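Local structure of rutinosidase (Aspergillus niger, 6I1A) at residues A[185-197]-A[235-247]. The protein hydrolyses glycosidic bonds as a secreted family 5 glycoside hydrolase, a rutinosidase, and probably also acts on beta-1,3-glucans as an exo-glucanase. Numbering follows the deposited sequence.
Sequences QSYTLEPINEPAD and PNIPVMFQGSFKY. With EDO (1,2-ethanediol), chain H; EDO (1,2-ethanediol), chain K.
Gln242 and Glu194 meet where the two segments run on past their strands. The amide oxygen OE1 of Gln242 accepts the backbone N of Glu194 at 2.8 Å, along a path bent to 138°. A bend at chi2 (-55°) brings the amide here, and its NE2 donates nearly in the amide plane to Ser244 O at 2.9 Å; with both ends of the amide engaged, its rotation is fixed. The Gln242 and Glu194 planes stand almost perpendicular. Next along, Ser244 OG gives a hydrogen bond to Pro195 O (2.7 Å), approaching nearly end-on to the carbonyl. CZ of Phe245 lies 3.6 Å from CD of Glu194. The Glu194 carboxylate accepts a hydrogen bond on each oxygen from one 1,2-ethanediol, probably from the crystallisation liquor, while its OE2 also pairs with His266. Toward the strands, a water joins the two segments, donating to Ile192 O and Met240 O and accepting from Gln242 N. Glu190, extended from a CG anti to its backbone N (chi1 -174°), crosses Met240 at a slant, with OE2 3.6 Å from Met240 CG; its OE1 is salt-bridged to Arg92, which also holds Asn193 OD1. Leu189 forms the single backbone bridge, its N bonded to Pro238 O and its O to Met240 N. One residue earlier, CG2 of Thr188 packs at about a right angle on CB of Met240 at 3.7 Å, and OG1 turns to His131 and Trp17. Helix 213-233 packs on Pro191, Pro195 and Phe241. Parallel neighbours joined through that helix make this a beta-alpha-beta unit of the family 5 TIM barrel, in which Asn193-Glu194 after the strand matches the Asn-Glu motif that carries the acid/base in this clan, consistent with a catalytic role for Glu194.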
ATOM      1  N   GLN A 185      -9.298  14.606  34.026  1.00 16.30           N
ATOM      2  CA  GLN A 185     -10.049  14.918  32.826  1.00 17.47           C
ATOM      3  C   GLN A 185      -9.143  15.421  31.667  1.00 14.89           C
ATOM      4  O   GLN A 185      -9.639  15.491  30.565  1.00 16.46           O
ATOM      5  CB  GLN A 185     -11.182  15.945  33.093  1.00 19.51           C
ATOM      6  CG  GLN A 185     -10.749  17.309  33.596  1.00 23.60           C
ATOM      7  CD  GLN A 185     -10.603  17.486  35.085  1.00 29.11           C
ATOM      8  OE1 GLN A 185     -10.266  16.558  35.836  1.00 24.89           O
ATOM      9  NE2 GLN A 185     -10.802  18.736  35.519  1.00 30.29           N
ATOM     10  N   SER A 186      -7.910  15.717  31.983  1.00 15.78           N
ATOM     11  CA  SER A 186      -6.990  16.322  30.970  1.00 14.16           C
ATOM     12  C   SER A 186      -6.202  15.235  30.213  1.00 16.69           C
ATOM     13  O   SER A 186      -5.375  15.607  29.370  1.00 14.75           O
ATOM     14  CB  SER A 186      -6.038  17.239  31.602  1.00 17.29           C
ATOM     15  OG  SER A 186      -6.751  18.348  32.217  1.00 17.18           O
ATOM     16  N   TYR A 187      -6.372  13.946  30.473  1.00 13.76           N
ATOM     17  CA  TYR A 187      -5.439  12.893  29.981  1.00 14.12           C
ATOM     18  C   TYR A 187      -6.157  11.805  29.217  1.00 15.68           C
ATOM     19  O   TYR A 187      -7.277  11.323  29.593  1.00 16.86           O
ATOM     20  CB  TYR A 187      -4.683  12.264  31.131  1.00 14.17           C
ATOM     21  CG  TYR A 187      -3.803  13.232  31.865  1.00 14.36           C
ATOM     22  CD1 TYR A 187      -4.320  13.974  32.940  1.00 14.91           C
ATOM     23  CD2 TYR A 187      -2.473  13.452  31.552  1.00 14.81           C
ATOM     24  CE1 TYR A 187      -3.530  14.879  33.643  1.00 15.28           C
ATOM     25  CE2 TYR A 187      -1.678  14.330  32.256  1.00 16.08           C
ATOM     26  CZ  TYR A 187      -2.203  15.062  33.316  1.00 15.52           C
ATOM     27  OH  TYR A 187      -1.375  15.912  33.970  1.00 15.94           O
ATOM     28  N   THR A 188      -5.484  11.339  28.165  1.00 13.37           N
ATOM     29  CA  THR A 188      -5.799  10.123  27.412  1.00 13.47           C
ATOM     30  C   THR A 188      -4.631   9.167  27.572  1.00 13.11           C
ATOM     31  O   THR A 188      -3.482   9.567  27.478  1.00 12.72           O
ATOM     32  CB  THR A 188      -6.133  10.420  25.948  1.00 12.16           C
ATOM     33  OG1 THR A 188      -7.378  11.111  25.902  1.00 13.07           O
ATOM     34  CG2 THR A 188      -6.145   9.223  25.055  1.00 12.63           C
ATOM     35  N   LEU A 189      -4.916   7.880  27.811  1.00 12.38           N
ATOM     36  CA  LEU A 189      -3.878   6.865  28.022  1.00 11.49           C
ATOM     37  C   LEU A 189      -3.677   6.044  26.746  1.00 11.25           C
ATOM     38  O   LEU A 189      -4.640   5.418  26.235  1.00 12.66           O
ATOM     39  CB  LEU A 189      -4.350   5.946  29.170  1.00 11.56           C
ATOM     40  CG  LEU A 189      -3.320   5.022  29.765  1.00 13.77           C
ATOM     41  CD1 LEU A 189      -3.747   4.557  31.201  1.00 14.98           C
ATOM     42  CD2 LEU A 189      -3.153   3.822  28.940  1.00 16.07           C
ATOM     43  N   GLU A 190      -2.453   6.031  26.233  1.00 10.95           N
ATOM     44  CA  GLU A 190      -2.087   5.268  25.032  1.00 11.43           C
ATOM     45  C   GLU A 190      -1.080   4.183  25.396  1.00 10.68           C
ATOM     46  O   GLU A 190       0.105   4.466  25.654  1.00 10.66           O
ATOM     47  CB  GLU A 190      -1.460   6.181  23.968  1.00 11.52           C
ATOM     48  CG  GLU A 190      -1.215   5.447  22.670  1.00 11.50           C
ATOM     49  CD  GLU A 190      -0.911   6.339  21.500  1.00 13.65           C
ATOM     50  OE1 GLU A 190      -0.335   7.433  21.683  1.00 13.03           O
ATOM     51  OE2 GLU A 190      -1.344   5.968  20.374  1.00 12.99           O
ATOM     52  N   PRO A 191      -1.538   2.911  25.514  1.00 11.72           N
ATOM     53  CA  PRO A 191      -0.706   1.883  26.154  1.00 11.05           C
ATOM     54  C   PRO A 191       0.247   1.084  25.267  1.00 11.56           C
ATOM     55  O   PRO A 191       0.979   0.224  25.758  1.00 11.79           O
ATOM     56  CB  PRO A 191      -1.816   0.948  26.703  1.00 11.44           C
ATOM     57  CG  PRO A 191      -2.888   1.000  25.684  1.00 12.53           C
ATOM     58  CD  PRO A 191      -2.924   2.490  25.340  1.00 11.71           C
ATOM     59  N   ILE A 192       0.254   1.384  23.968  1.00 11.05           N
ATOM     60  CA  ILE A 192       1.233   0.738  23.069  1.00 11.65           C
ATOM     61  C   ILE A 192       1.439   1.659  21.868  1.00 11.21           C
ATOM     62  O   ILE A 192       0.547   2.472  21.552  1.00 11.32           O
ATOM     63  CB  ILE A 192       0.766  -0.683  22.643  1.00 10.87           C
ATOM     64  CG1 ILE A 192       1.930  -1.564  22.144  1.00 11.78           C
ATOM     65  CG2 ILE A 192      -0.369  -0.638  21.646  1.00 12.83           C
ATOM     66  CD1 ILE A 192       1.580  -3.065  22.179  1.00 12.39           C
ATOM     67  N   ASN A 193       2.588   1.478  21.209  1.00 10.36           N
ATOM     68  CA  ASN A 193       2.929   2.266  20.001  1.00 10.60           C
ATOM     69  C   ASN A 193       3.554   1.359  18.969  1.00 10.41           C
ATOM     70  O   ASN A 193       4.571   0.695  19.252  1.00 11.06           O
ATOM     71  CB  ASN A 193       3.901   3.367  20.373  1.00 10.71           C
ATOM     72  CG  ASN A 193       4.243   4.210  19.164  1.00 11.06           C
ATOM     73  OD1 ASN A 193       3.438   5.047  18.765  1.00 11.50           O
ATOM     74  ND2 ASN A 193       5.430   3.990  18.584  1.00 11.79           N
ATOM     75  N   GLU A 194       2.958   1.265  17.773  1.00 10.62           N
ATOM     76  CA  GLU A 194       3.506   0.574  16.596  1.00 11.40           C
ATOM     77  C   GLU A 194       4.014  -0.832  16.928  1.00 11.12           C
ATOM     78  O   GLU A 194       5.135  -1.202  16.553  1.00 11.62           O
ATOM     79  CB  GLU A 194       4.559   1.442  15.907  1.00 11.61           C
ATOM     80  CG  GLU A 194       4.015   2.730  15.374  1.00 11.69           C
ATOM     81  CD  GLU A 194       5.064   3.582  14.665  1.00 12.09           C
ATOM     82  OE1 GLU A 194       6.211   3.149  14.443  1.00 12.97           O
ATOM     83  OE2 GLU A 194       4.642   4.703  14.163  1.00 12.68           O
ATOM     84  N   PRO A 195       3.160  -1.697  17.520  1.00 11.56           N
ATOM     85  CA  PRO A 195       3.552  -3.096  17.658  1.00 11.73           C
ATOM     86  C   PRO A 195       3.696  -3.726  16.272  1.00 11.85           C
ATOM     87  O   PRO A 195       2.861  -3.489  15.372  1.00 12.04           O
ATOM     88  CB  PRO A 195       2.377  -3.712  18.457  1.00 12.64           C
ATOM     89  CG  PRO A 195       1.194  -2.822  18.097  1.00 12.95           C
ATOM     90  CD  PRO A 195       1.782  -1.446  17.947  1.00 11.92           C
ATOM     91  N   ALA A 196       4.704  -4.565  16.079  1.00 12.19           N
ATOM     92  CA  ALA A 196       4.975  -5.220  14.786  1.00 12.10           C
ATOM     93  C   ALA A 196       5.784  -6.476  15.042  1.00 12.40           C
ATOM     94  O   ALA A 196       6.824  -6.369  15.676  1.00 13.68           O
ATOM     95  CB  ALA A 196       5.672  -4.267  13.876  1.00 12.89           C
ATOM     96  N   ASP A 197       5.290  -7.608  14.531  1.00 12.85           N
ATOM     97  CA  ASP A 197       5.975  -8.898  14.686  1.00 13.86           C
ATOM     98  C   ASP A 197       6.495  -9.416  13.368  1.00 13.78           C
ATOM     99  O   ASP A 197       7.025 -10.580  13.357  1.00 16.79           O
ATOM    100  CB  ASP A 197       5.097  -9.966  15.339  1.00 13.85           C
ATOM    101  CG  ASP A 197       3.952 -10.378  14.477  1.00 14.66           C
ATOM    102  OD1 ASP A 197       3.575  -9.606  13.595  1.00 14.67           O
ATOM    103  OD2 ASP A 197       3.388 -11.487  14.702  1.00 18.37           O
ATOM    104  N   PRO A 235     -13.478   4.914  34.321  1.00 16.14           N
ATOM    105  CA  PRO A 235     -13.863   4.622  32.958  1.00 16.42           C
ATOM    106  C   PRO A 235     -13.953   5.884  32.081  1.00 16.50           C
ATOM    107  O   PRO A 235     -14.116   5.725  30.893  1.00 17.59           O
ATOM    108  CB  PRO A 235     -15.201   3.894  33.080  1.00 18.97           C
ATOM    109  CG  PRO A 235     -15.728   4.377  34.388  1.00 17.52           C
ATOM    110  CD  PRO A 235     -14.562   4.583  35.299  1.00 17.58           C
ATOM    111  N   ASN A 236     -13.873   7.049  32.708  1.00 16.90           N
ATOM    112  CA  ASN A 236     -13.955   8.321  31.977  1.00 17.46           C
ATOM    113  C   ASN A 236     -12.595   8.646  31.349  1.00 17.45           C
ATOM    114  O   ASN A 236     -12.539   9.552  30.483  1.00 16.34           O
ATOM    115  CB  ASN A 236     -14.414   9.437  32.906  1.00 18.30           C
ATOM    116  CG  ASN A 236     -15.847   9.219  33.334  1.00 22.73           C
ATOM    117  OD1 ASN A 236     -16.702   9.106  32.478  1.00 25.16           O
ATOM    118  ND2 ASN A 236     -16.005   8.974  34.614  1.00 30.00           N
ATOM    119  N   ILE A 237     -11.527   7.947  31.736  1.00 15.55           N
ATOM    120  CA  ILE A 237     -10.201   8.158  31.054  1.00 15.26           C
ATOM    121  C   ILE A 237     -10.281   7.427  29.727  1.00 14.66           C
ATOM    122  O   ILE A 237     -10.377   6.216  29.701  1.00 14.74           O
ATOM    123  CB  ILE A 237      -9.037   7.620  31.907  1.00 14.32           C
ATOM    124  CG1 ILE A 237      -8.939   8.304  33.275  1.00 14.99           C
ATOM    125  CG2 ILE A 237      -7.722   7.733  31.125  1.00 15.02           C
ATOM    126  CD1 ILE A 237      -7.998   7.617  34.186  1.00 15.62           C
ATOM    127  N   PRO A 238     -10.120   8.096  28.551  1.00 14.46           N
ATOM    128  CA  PRO A 238     -10.142   7.386  27.290  1.00 14.07           C
ATOM    129  C   PRO A 238      -8.854   6.585  27.081  1.00 13.22           C
ATOM    130  O   PRO A 238      -7.781   6.968  27.598  1.00 13.58           O
ATOM    131  CB  PRO A 238     -10.192   8.516  26.242  1.00 14.35           C
ATOM    132  CG  PRO A 238     -10.591   9.733  27.011  1.00 14.27           C
ATOM    133  CD  PRO A 238     -10.050   9.580  28.407  1.00 15.03           C
ATOM    134  N   VAL A 239      -8.994   5.488  26.364  1.00 12.52           N
ATOM    135  CA  VAL A 239      -7.849   4.652  25.913  1.00 12.41           C
ATOM    136  C   VAL A 239      -7.666   4.902  24.411  1.00 11.66           C
ATOM    137  O   VAL A 239      -8.631   4.761  23.602  1.00 12.72           O
ATOM    138  CB  VAL A 239      -8.045   3.158  26.217  1.00 13.37           C
ATOM    139  CG1 VAL A 239      -6.990   2.314  25.547  1.00 14.81           C
ATOM    140  CG2 VAL A 239      -8.037   2.931  27.734  1.00 16.09           C
ATOM    141  N   MET A 240      -6.447   5.265  24.030  1.00 11.67           N
ATOM    142  CA  MET A 240      -6.066   5.463  22.633  1.00 11.64           C
ATOM    143  C   MET A 240      -5.259   4.247  22.157  1.00 10.11           C
ATOM    144  O   MET A 240      -4.166   3.938  22.712  1.00 11.36           O
ATOM    145  CB  MET A 240      -5.240   6.734  22.529  1.00 12.02           C
ATOM    146  CG  MET A 240      -4.730   6.996  21.108  1.00 12.33           C
ATOM    147  SD  MET A 240      -4.065   8.676  20.874  1.00 12.74           S
ATOM    148  CE  MET A 240      -5.569   9.628  20.817  1.00 14.40           C
ATOM    149  N   PHE A 241      -5.831   3.549  21.203  1.00 10.39           N
ATOM    150  CA  PHE A 241      -5.298   2.301  20.639  1.00 11.56           C
ATOM    151  C   PHE A 241      -4.561   2.607  19.337  1.00 11.09           C
ATOM    152  O   PHE A 241      -5.211   2.997  18.339  1.00 11.75           O
ATOM    153  CB  PHE A 241      -6.421   1.297  20.431  1.00 11.11           C
ATOM    154  CG  PHE A 241      -5.990  -0.029  19.880  1.00 12.20           C
ATOM    155  CD1 PHE A 241      -4.670  -0.474  19.948  1.00 12.91           C
ATOM    156  CD2 PHE A 241      -6.938  -0.857  19.310  1.00 12.60           C
ATOM    157  CE1 PHE A 241      -4.294  -1.697  19.391  1.00 13.08           C
ATOM    158  CE2 PHE A 241      -6.560  -2.086  18.786  1.00 14.82           C
ATOM    159  CZ  PHE A 241      -5.255  -2.502  18.806  1.00 13.84           C
ATOM    160  N   GLN A 242      -3.235   2.451  19.369  1.00 11.86           N
ATOM    161  CA  GLN A 242      -2.383   2.528  18.165  1.00 10.97           C
ATOM    162  C   GLN A 242      -2.278   1.104  17.604  1.00 11.80           C
ATOM    163  O   GLN A 242      -1.448   0.314  18.084  1.00 12.62           O
ATOM    164  CB  GLN A 242      -1.032   3.128  18.542  1.00 11.00           C
ATOM    165  CG  GLN A 242      -0.284   3.788  17.407  1.00 10.69           C
ATOM    166  CD  GLN A 242      -0.085   2.857  16.229  1.00 11.91           C
ATOM    167  OE1 GLN A 242       0.722   1.923  16.308  1.00 11.97           O
ATOM    168  NE2 GLN A 242      -0.840   3.061  15.141  1.00 11.33           N
ATOM    169  N   GLY A 243      -3.172   0.760  16.666  1.00 12.49           N
ATOM    170  CA  GLY A 243      -3.275  -0.604  16.147  1.00 11.95           C
ATOM    171  C   GLY A 243      -2.315  -0.872  15.019  1.00 13.57           C
ATOM    172  O   GLY A 243      -2.694  -1.416  13.977  1.00 14.13           O
ATOM    173  N   SER A 244      -1.043  -0.562  15.225  1.00 13.19           N
ATOM    174  CA  SER A 244       0.012  -0.791  14.216  1.00 12.77           C
ATOM    175  C   SER A 244      -0.393  -0.011  12.959  1.00 13.82           C
ATOM    176  O   SER A 244      -0.895   1.104  13.044  1.00 13.91           O
ATOM    177  CB  SER A 244       0.248  -2.279  14.010  1.00 13.72           C
ATOM    178  OG  SER A 244       1.447  -2.541  13.291  1.00 14.82           O
ATOM    179  N   PHE A 245      -0.227  -0.618  11.793  1.00 13.36           N
ATOM    180  CA  PHE A 245      -0.544  -0.001  10.489  1.00 12.92           C
ATOM    181  C   PHE A 245      -1.664  -0.771   9.852  1.00 13.69           C
ATOM    182  O   PHE A 245      -1.850  -0.644   8.637  1.00 14.47           O
ATOM    183  CB  PHE A 245       0.713   0.080   9.621  1.00 13.61           C
ATOM    184  CG  PHE A 245       1.874   0.738  10.315  1.00 13.97           C
ATOM    185  CD1 PHE A 245       1.904   2.128  10.471  1.00 16.35           C
ATOM    186  CD2 PHE A 245       2.869  -0.022  10.870  1.00 14.28           C
ATOM    187  CE1 PHE A 245       2.977   2.707  11.164  1.00 16.51           C
ATOM    188  CE2 PHE A 245       3.919   0.542  11.553  1.00 15.23           C
ATOM    189  CZ  PHE A 245       3.968   1.895  11.705  1.00 16.00           C
ATOM    190  N   LYS A 246      -2.475  -1.495  10.622  1.00 15.52           N
ATOM    191  CA  LYS A 246      -3.740  -2.066  10.115  1.00 14.39           C
ATOM    192  C   LYS A 246      -4.723  -0.926   9.890  1.00 17.51           C
ATOM    193  O   LYS A 246      -4.703   0.122  10.627  1.00 19.21           O
ATOM    194  CB  LYS A 246      -4.353  -3.003  11.165  1.00 17.50           C
ATOM    195  CG  LYS A 246      -3.467  -4.116  11.542  1.00 19.52           C
ATOM    196  CD  LYS A 246      -3.103  -5.001  10.436  1.00 17.52           C
ATOM    197  CE  LYS A 246      -2.855  -6.442  10.785  1.00 18.13           C
ATOM    198  NZ  LYS A 246      -2.479  -7.201   9.550  1.00 15.96           N
ATOM    199  N   TYR A 247      -5.599  -1.084   8.935  1.00 19.96           N
ATOM    200  CA  TYR A 247      -6.732  -0.127   8.828  1.00 23.70           C
ATOM    201  C   TYR A 247      -7.568  -0.224  10.095  1.00 22.60           C
ATOM    202  O   TYR A 247      -7.688  -1.301  10.664  1.00 20.14           O
ATOM    203  CB  TYR A 247      -7.465  -0.477   7.553  1.00 25.13           C
ATOM    204  CG  TYR A 247      -6.518  -0.328   6.384  1.00 26.79           C
ATOM    205  CD1 TYR A 247      -5.366   0.477   6.484  1.00 33.77           C
ATOM    206  CD2 TYR A 247      -6.597  -1.175   5.327  1.00 30.45           C
ATOM    207  CE1 TYR A 247      -4.417   0.528   5.459  1.00 33.12           C
ATOM    208  CE2 TYR A 247      -5.701  -1.094   4.272  1.00 28.25           C
ATOM    209  CZ  TYR A 247      -4.617  -0.244   4.323  1.00 34.84           C
ATOM    210  OH  TYR A 247      -3.705  -0.290   3.290  1.00 37.67           O
TER
HETATM  211  C1  EDO H 406      -5.945   1.364  13.597  1.00 30.48           C
HETATM  212  O1  EDO H 406      -5.423   0.181  13.072  1.00 38.76           O
HETATM  213  C2  EDO H 406      -4.828   2.290  13.840  1.00 23.86           C
HETATM  214  O2  EDO H 406      -4.737   2.607  15.143  1.00 17.66           O
HETATM  215  C1  EDO K 409       8.176   4.942  12.278  1.00 23.00           C
HETATM  216  O1  EDO K 409       8.056   4.754  13.659  1.00 18.38           O
HETATM  217  C2  EDO K 409       7.079   5.820  11.785  1.00 23.05           C
HETATM  218  O2  EDO K 409       5.780   5.164  11.755  1.00 22.34           O
HETATM  219  O   HOH W   1      -2.168   2.159  21.989  1.00 11.72           O